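Long-range contact in aldose-aldose oxidoreductase (PDB 5A04), which probably oxidises one aldose while reducing another, using a bound NADP(H) cofactor in a Rossmann-fold domain beside the sugar site: residues 20-32 against 290-302. Sequence-based numbering, arbitrary orientation.
Sequences RIIMPRFAECEHS and KNQFSAQLDHLSE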
loop_
_atom_site.group_PDB
_atom_site.type_symbol
_atom_site.label_atom_id
_atom_site.label_comp_id
_atom_site.label_asym_id
_atom_site.label_seq_id
_atom_site.Cartn_x
_atom_site.Cartn_y
_atom_site.Cartn_z
ATOM N N ARG A 20 20.132 -21.167 -12.629
ATOM C CA ARG A 20 19.250 -21.789 -11.642
ATOM C C ARG A 20 17.792 -21.776 -12.064
ATOM O O ARG A 20 17.047 -22.705 -11.753
ATOM C CB ARG A 20 19.378 -21.101 -10.281
ATOM C CG ARG A 20 20.491 -21.643 -9.395
ATOM C CD ARG A 20 21.878 -21.424 -9.982
ATOM N NE ARG A 20 22.917 -21.690 -8.984
ATOM C CZ ARG A 20 24.222 -21.629 -9.226
ATOM N NH1 ARG A 20 24.658 -21.312 -10.438
ATOM N NH2 ARG A 20 25.093 -21.886 -8.256
ATOM N N ILE A 21 17.375 -20.726 -12.771
ATOM C CA ILE A 21 15.957 -20.553 -13.043
ATOM C C ILE A 21 15.591 -20.817 -14.509
ATOM O O ILE A 21 14.731 -21.645 -14.800
ATOM C CB ILE A 21 15.490 -19.145 -12.638
ATOM C CG1 ILE A 21 15.955 -18.819 -11.215
ATOM C CG2 ILE A 21 13.980 -19.047 -12.757
ATOM C CD1 ILE A 21 15.387 -19.782 -10.143
ATOM N N ILE A 22 16.229 -20.119 -15.444
ATOM C CA ILE A 22 15.825 -20.240 -16.845
ATOM C C ILE A 22 16.263 -21.559 -17.515
ATOM O O ILE A 22 15.444 -22.269 -18.108
ATOM C CB ILE A 22 16.368 -19.054 -17.678
ATOM C CG1 ILE A 22 15.720 -17.733 -17.222
ATOM C CG2 ILE A 22 16.108 -19.278 -19.174
ATOM C CD1 ILE A 22 14.184 -17.703 -17.296
ATOM N N MET A 23 17.545 -21.894 -17.446
ATOM C CA MET A 23 18.028 -23.002 -18.269
ATOM C C MET A 23 17.343 -24.357 -17.963
ATOM O O MET A 23 17.064 -25.111 -18.896
ATOM C CB MET A 23 19.553 -23.109 -18.162
ATOM C CG MET A 23 20.247 -22.077 -19.091
ATOM S SD MET A 23 21.967 -21.771 -18.672
ATOM C CE MET A 23 22.706 -23.368 -18.982
ATOM N N PRO A 24 17.040 -24.655 -16.685
ATOM C CA PRO A 24 16.316 -25.918 -16.463
ATOM C C PRO A 24 14.919 -25.943 -17.073
ATOM O O PRO A 24 14.377 -27.022 -17.297
ATOM C CB PRO A 24 16.221 -26.001 -14.938
ATOM C CG PRO A 24 17.403 -25.243 -14.455
ATOM C CD PRO A 24 17.502 -24.073 -15.412
ATOM N N ARG A 25 14.333 -24.772 -17.329
ATOM C CA ARG A 25 12.949 -24.725 -17.782
ATOM C C ARG A 25 12.764 -24.879 -19.290
ATOM O O ARG A 25 11.633 -24.846 -19.784
ATOM C CB ARG A 25 12.293 -23.430 -17.288
ATOM C CG ARG A 25 12.287 -23.327 -15.750
ATOM C CD ARG A 25 11.144 -24.099 -15.085
ATOM N NE ARG A 25 11.253 -25.563 -15.191
ATOM C CZ ARG A 25 11.949 -26.335 -14.359
ATOM N NH1 ARG A 25 12.642 -25.806 -13.342
ATOM N NH2 ARG A 25 11.946 -27.653 -14.543
ATOM N N PHE A 26 13.846 -25.090 -20.037
ATOM C CA PHE A 26 13.654 -25.534 -21.413
ATOM C C PHE A 26 12.991 -26.919 -21.444
ATOM O O PHE A 26 12.405 -27.316 -22.453
ATOM C CB PHE A 26 14.981 -25.541 -22.171
ATOM C CG PHE A 26 15.424 -24.170 -22.592
ATOM C CD1 PHE A 26 14.918 -23.593 -23.748
ATOM C CD2 PHE A 26 16.321 -23.448 -21.813
ATOM C CE1 PHE A 26 15.312 -22.293 -24.133
ATOM C CE2 PHE A 26 16.716 -22.159 -22.188
ATOM C CZ PHE A 26 16.196 -21.589 -23.351
ATOM N N ALA A 27 13.064 -27.635 -20.327
ATOM C CA ALA A 27 12.471 -28.975 -20.235
ATOM C C ALA A 27 10.990 -28.999 -20.620
ATOM O O ALA A 27 10.529 -29.941 -21.275
ATOM C CB ALA A 27 12.646 -29.540 -18.827
ATOM N N GLU A 28 10.249 -27.972 -20.216
ATOM C CA GLU A 28 8.817 -27.924 -20.478
ATOM C C GLU A 28 8.421 -27.106 -21.711
ATOM O O GLU A 28 7.239 -26.953 -21.988
ATOM C CB GLU A 28 8.086 -27.373 -19.254
ATOM C CG GLU A 28 8.240 -28.209 -17.988
ATOM C CD GLU A 28 9.473 -27.869 -17.169
ATOM O OE1 GLU A 28 10.079 -26.804 -17.390
ATOM O OE2 GLU A 28 9.836 -28.674 -16.288
ATOM N N CYS A 29 9.395 -26.584 -22.454
ATOM C CA CYS A 29 9.086 -25.827 -23.669
ATOM C C CYS A 29 8.642 -26.713 -24.814
ATOM O O CYS A 29 9.109 -27.843 -24.955
ATOM C CB CYS A 29 10.293 -25.021 -24.137
ATOM S SG CYS A 29 10.701 -23.651 -23.054
ATOM N N GLU A 30 7.769 -26.169 -25.654
ATOM C CA GLU A 30 7.307 -26.877 -26.843
ATOM C C GLU A 30 7.860 -26.302 -28.132
ATOM O O GLU A 30 7.819 -26.963 -29.168
ATOM C CB GLU A 30 5.785 -26.852 -26.925
ATOM C CG GLU A 30 5.096 -27.556 -25.793
ATOM C CD GLU A 30 3.602 -27.347 -25.844
ATOM O OE1 GLU A 30 3.162 -26.190 -25.686
ATOM O OE2 GLU A 30 2.873 -28.339 -26.060
ATOM N N HIS A 31 8.362 -25.068 -28.077
ATOM C CA HIS A 31 8.807 -24.390 -29.295
ATOM C C HIS A 31 10.166 -23.738 -29.144
ATOM O O HIS A 31 10.556 -22.914 -29.974
ATOM C CB HIS A 31 7.776 -23.343 -29.717
ATOM C CG HIS A 31 6.448 -23.935 -30.053
ATOM N ND1 HIS A 31 6.252 -24.734 -31.161
ATOM C CD2 HIS A 31 5.260 -23.883 -29.407
ATOM C CE1 HIS A 31 4.994 -25.139 -31.188
ATOM N NE2 HIS A 31 4.372 -24.637 -30.136
ATOM N N SER A 32 10.882 -24.124 -28.091
ATOM C CA SER A 32 12.183 -23.547 -27.774
ATOM C C SER A 32 13.156 -24.620 -27.346
ATOM O O SER A 32 12.769 -25.578 -26.688
ATOM C CB SER A 32 12.052 -22.508 -26.652
ATOM O OG SER A 32 10.955 -21.656 -26.918
ATOM N N LYS A 290 1.709 -24.451 -19.074
ATOM C CA LYS A 290 3.050 -24.681 -18.559
ATOM C C LYS A 290 3.458 -23.516 -17.679
ATOM O O LYS A 290 2.774 -22.486 -17.641
ATOM C CB LYS A 290 4.048 -24.889 -19.702
ATOM C CG LYS A 290 4.291 -23.672 -20.555
ATOM C CD LYS A 290 5.213 -23.990 -21.737
ATOM C CE LYS A 290 4.498 -24.751 -22.845
ATOM N NZ LYS A 290 4.093 -23.858 -23.984
ATOM N N ASN A 291 4.559 -23.704 -16.963
ATOM C CA ASN A 291 5.025 -22.732 -15.980
ATOM C C ASN A 291 5.405 -21.409 -16.642
ATOM O O ASN A 291 5.657 -21.358 -17.852
ATOM C CB ASN A 291 6.216 -23.300 -15.208
ATOM C CG ASN A 291 7.459 -23.437 -16.081
ATOM O OD1 ASN A 291 8.183 -22.467 -16.287
ATOM N ND2 ASN A 291 7.704 -24.644 -16.606
ATOM N N GLN A 292 5.462 -20.348 -15.842
ATOM C CA GLN A 292 5.689 -19.004 -16.387
ATOM C C GLN A 292 7.008 -18.863 -17.165
ATOM O O GLN A 292 7.092 -18.054 -18.092
ATOM C CB GLN A 292 5.648 -17.962 -15.257
ATOM C CG GLN A 292 6.713 -18.148 -14.171
ATOM C CD GLN A 292 6.575 -17.142 -13.033
ATOM O OE1 GLN A 292 6.397 -15.944 -13.273
ATOM N NE2 GLN A 292 6.641 -17.629 -11.788
ATOM N N PHE A 293 8.036 -19.620 -16.789
ATOM C CA PHE A 293 9.347 -19.475 -17.426
ATOM C C PHE A 293 9.334 -20.097 -18.816
ATOM O O PHE A 293 9.698 -19.455 -19.801
ATOM C CB PHE A 293 10.442 -20.104 -16.553
ATOM C CG PHE A 293 10.412 -19.616 -15.138
ATOM C CD1 PHE A 293 10.939 -18.377 -14.802
ATOM C CD2 PHE A 293 9.821 -20.379 -14.149
ATOM C CE1 PHE A 293 10.883 -17.922 -13.494
ATOM C CE2 PHE A 293 9.767 -19.930 -12.836
ATOM C CZ PHE A 293 10.297 -18.697 -12.512
ATOM N N SER A 294 8.906 -21.353 -18.894
ATOM C CA SER A 294 8.781 -22.026 -20.182
ATOM C C SER A 294 7.790 -21.309 -21.086
ATOM O O SER A 294 7.988 -21.230 -22.302
ATOM C CB SER A 294 8.332 -23.478 -19.976
ATOM O OG SER A 294 9.209 -24.122 -19.067
ATOM N N ALA A 295 6.710 -20.810 -20.496
ATOM C CA ALA A 295 5.732 -20.034 -21.259
ATOM C C ALA A 295 6.342 -18.748 -21.834
ATOM O O ALA A 295 6.033 -18.346 -22.959
ATOM C CB ALA A 295 4.533 -19.700 -20.385
ATOM N N GLN A 296 7.183 -18.093 -21.050
ATOM C CA GLN A 296 7.824 -16.857 -21.511
ATOM C C GLN A 296 8.737 -17.169 -22.699
ATOM O O GLN A 296 8.692 -16.491 -23.729
ATOM C CB GLN A 296 8.616 -16.201 -20.368
ATOM C CG GLN A 296 9.369 -14.935 -20.802
ATOM C CD GLN A 296 10.414 -14.519 -19.791
ATOM O OE1 GLN A 296 10.089 -13.957 -18.754
ATOM N NE2 GLN A 296 11.681 -14.783 -20.095
ATOM N N LEU A 297 9.531 -18.230 -22.562
ATOM C CA LEU A 297 10.455 -18.645 -23.620
ATOM C C LEU A 297 9.691 -18.995 -24.890
ATOM O O LEU A 297 10.051 -18.548 -25.986
ATOM C CB LEU A 297 11.311 -19.837 -23.157
ATOM C CG LEU A 297 12.290 -19.576 -22.006
ATOM C CD1 LEU A 297 12.804 -20.872 -21.393
ATOM C CD2 LEU A 297 13.459 -18.728 -22.485
ATOM N N ASP A 298 8.630 -19.787 -24.747
ATOM C CA ASP A 298 7.857 -20.202 -25.907
ATOM C C ASP A 298 7.109 -19.043 -26.554
ATOM O O ASP A 298 6.870 -19.070 -27.756
ATOM C CB ASP A 298 6.863 -21.306 -25.538
ATOM C CG ASP A 298 7.473 -22.708 -25.622
ATOM O OD1 ASP A 298 8.587 -22.887 -26.173
ATOM O OD2 ASP A 298 6.817 -23.650 -25.131
ATOM N N HIS A 299 6.749 -18.024 -25.775
ATOM C CA HIS A 299 6.019 -16.901 -26.357
ATOM C C HIS A 299 6.835 -16.229 -27.458
ATOM O O HIS A 299 6.312 -15.956 -28.533
ATOM C CB HIS A 299 5.640 -15.859 -25.297
ATOM C CG HIS A 299 4.807 -14.735 -25.834
ATOM N ND1 HIS A 299 3.518 -14.917 -26.290
ATOM C CD2 HIS A 299 5.077 -13.414 -25.985
ATOM C CE1 HIS A 299 3.028 -13.756 -26.693
ATOM N NE2 HIS A 299 3.956 -12.830 -26.525
ATOM N N LEU A 300 8.111 -15.961 -27.190
ATOM C CA LEU A 300 8.936 -15.286 -28.187
ATOM C C LEU A 300 9.078 -16.175 -29.416
ATOM O O LEU A 300 8.908 -15.722 -30.546
ATOM C CB LEU A 300 10.311 -14.922 -27.620
ATOM C CG LEU A 300 11.261 -14.232 -28.610
ATOM C CD1 LEU A 300 10.580 -13.043 -29.279
ATOM C CD2 LEU A 300 12.534 -13.798 -27.886
ATOM N N SER A 301 9.361 -17.451 -29.182
ATOM C CA SER A 301 9.490 -18.415 -30.274
ATOM C C SER A 301 8.232 -18.468 -31.139
ATOM O O SER A 301 8.307 -18.442 -32.378
ATOM C CB SER A 301 9.795 -19.807 -29.715
ATOM O OG SER A 301 11.043 -19.804 -29.052
ATOM N N GLU A 302 7.077 -18.533 -30.489
ATOM C CA GLU A 302 5.811 -18.587 -31.220
ATOM C C GLU A 302 5.564 -17.290 -31.990
ATOM O O GLU A 302 5.058 -17.331 -33.110
ATOM C CB GLU A 302 4.647 -18.877 -30.270
ATOM C CG GLU A 302 4.724 -20.264 -29.628
ATOM C CD GLU A 302 3.779 -20.422 -28.435
ATOM O OE1 GLU A 302 2.883 -19.570 -28.245
ATOM O OE2 GLU A 302 3.943 -21.405 -27.683
#
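Cys-29 and His-31 meet Ser-294 and Asp-298 most closely, with CA-CA distances of 5.2 and 5.5 Å, placing the turns that follow helix 16-22 and the start of strand 32-38 against one flank of helix 292-306. The Asp-298 carboxylate takes hold of residues 30-32 with both oxygens. Asp-298 OD2 takes the Glu-30 N-H on the syn lone pair in a straight bond (2.7 Å from Glu-30 N, 180°), while Asp-298 OD1 accepts His-31 N from above the carboxylate plane and Ser-32 OG on the anti lone pair. Lys-290, its chain bent at chi3 and chi4, brings NZ to the anti lone pair of Asp-298 OD2 and, 3.0 Å away, to Glu-30 OE1; this shared ammonium probably offsets the repulsion between the two acids. With an alanine at Asp-298, the amides of Glu-30 and His-31 and the Ser-32 hydroxyl would probably lose their acceptor, and Lys-290 one of its two carboxylates.

Farther toward the N-terminus of the helix, Ser-294 OG donates to Arg-25 O (2.6 Å) in the carbonyl plane, on a lone pair. Asn-291 OD1 caps the helix by accepting from Ser-294 N, and its ND2 reaches Ser-294 OG and, weakly, Glu-28 OE1. Arg-25 grips Glu-28 side-on through NE and NH2.

Apolar contacts complete the interface: Leu-297 CD1 sits over the centre of the Phe-26 ring (4.0 Å to the centroid, 10° off the normal), and Ile-21 CG2 covers one Phe-293 face near the rim, 3.4 Å from Phe-293 CE1. With the Phe-293 side chain about 5 Å from NADPH, the contact joins the Rossmann domain to a helix of the C-terminal family region beside the cofactor; the Asp-298 charge is probably balanced by backbone N-H groups, the Ser-32 hydroxyl and Lys-290, while apolar side chains pack on the ring faces.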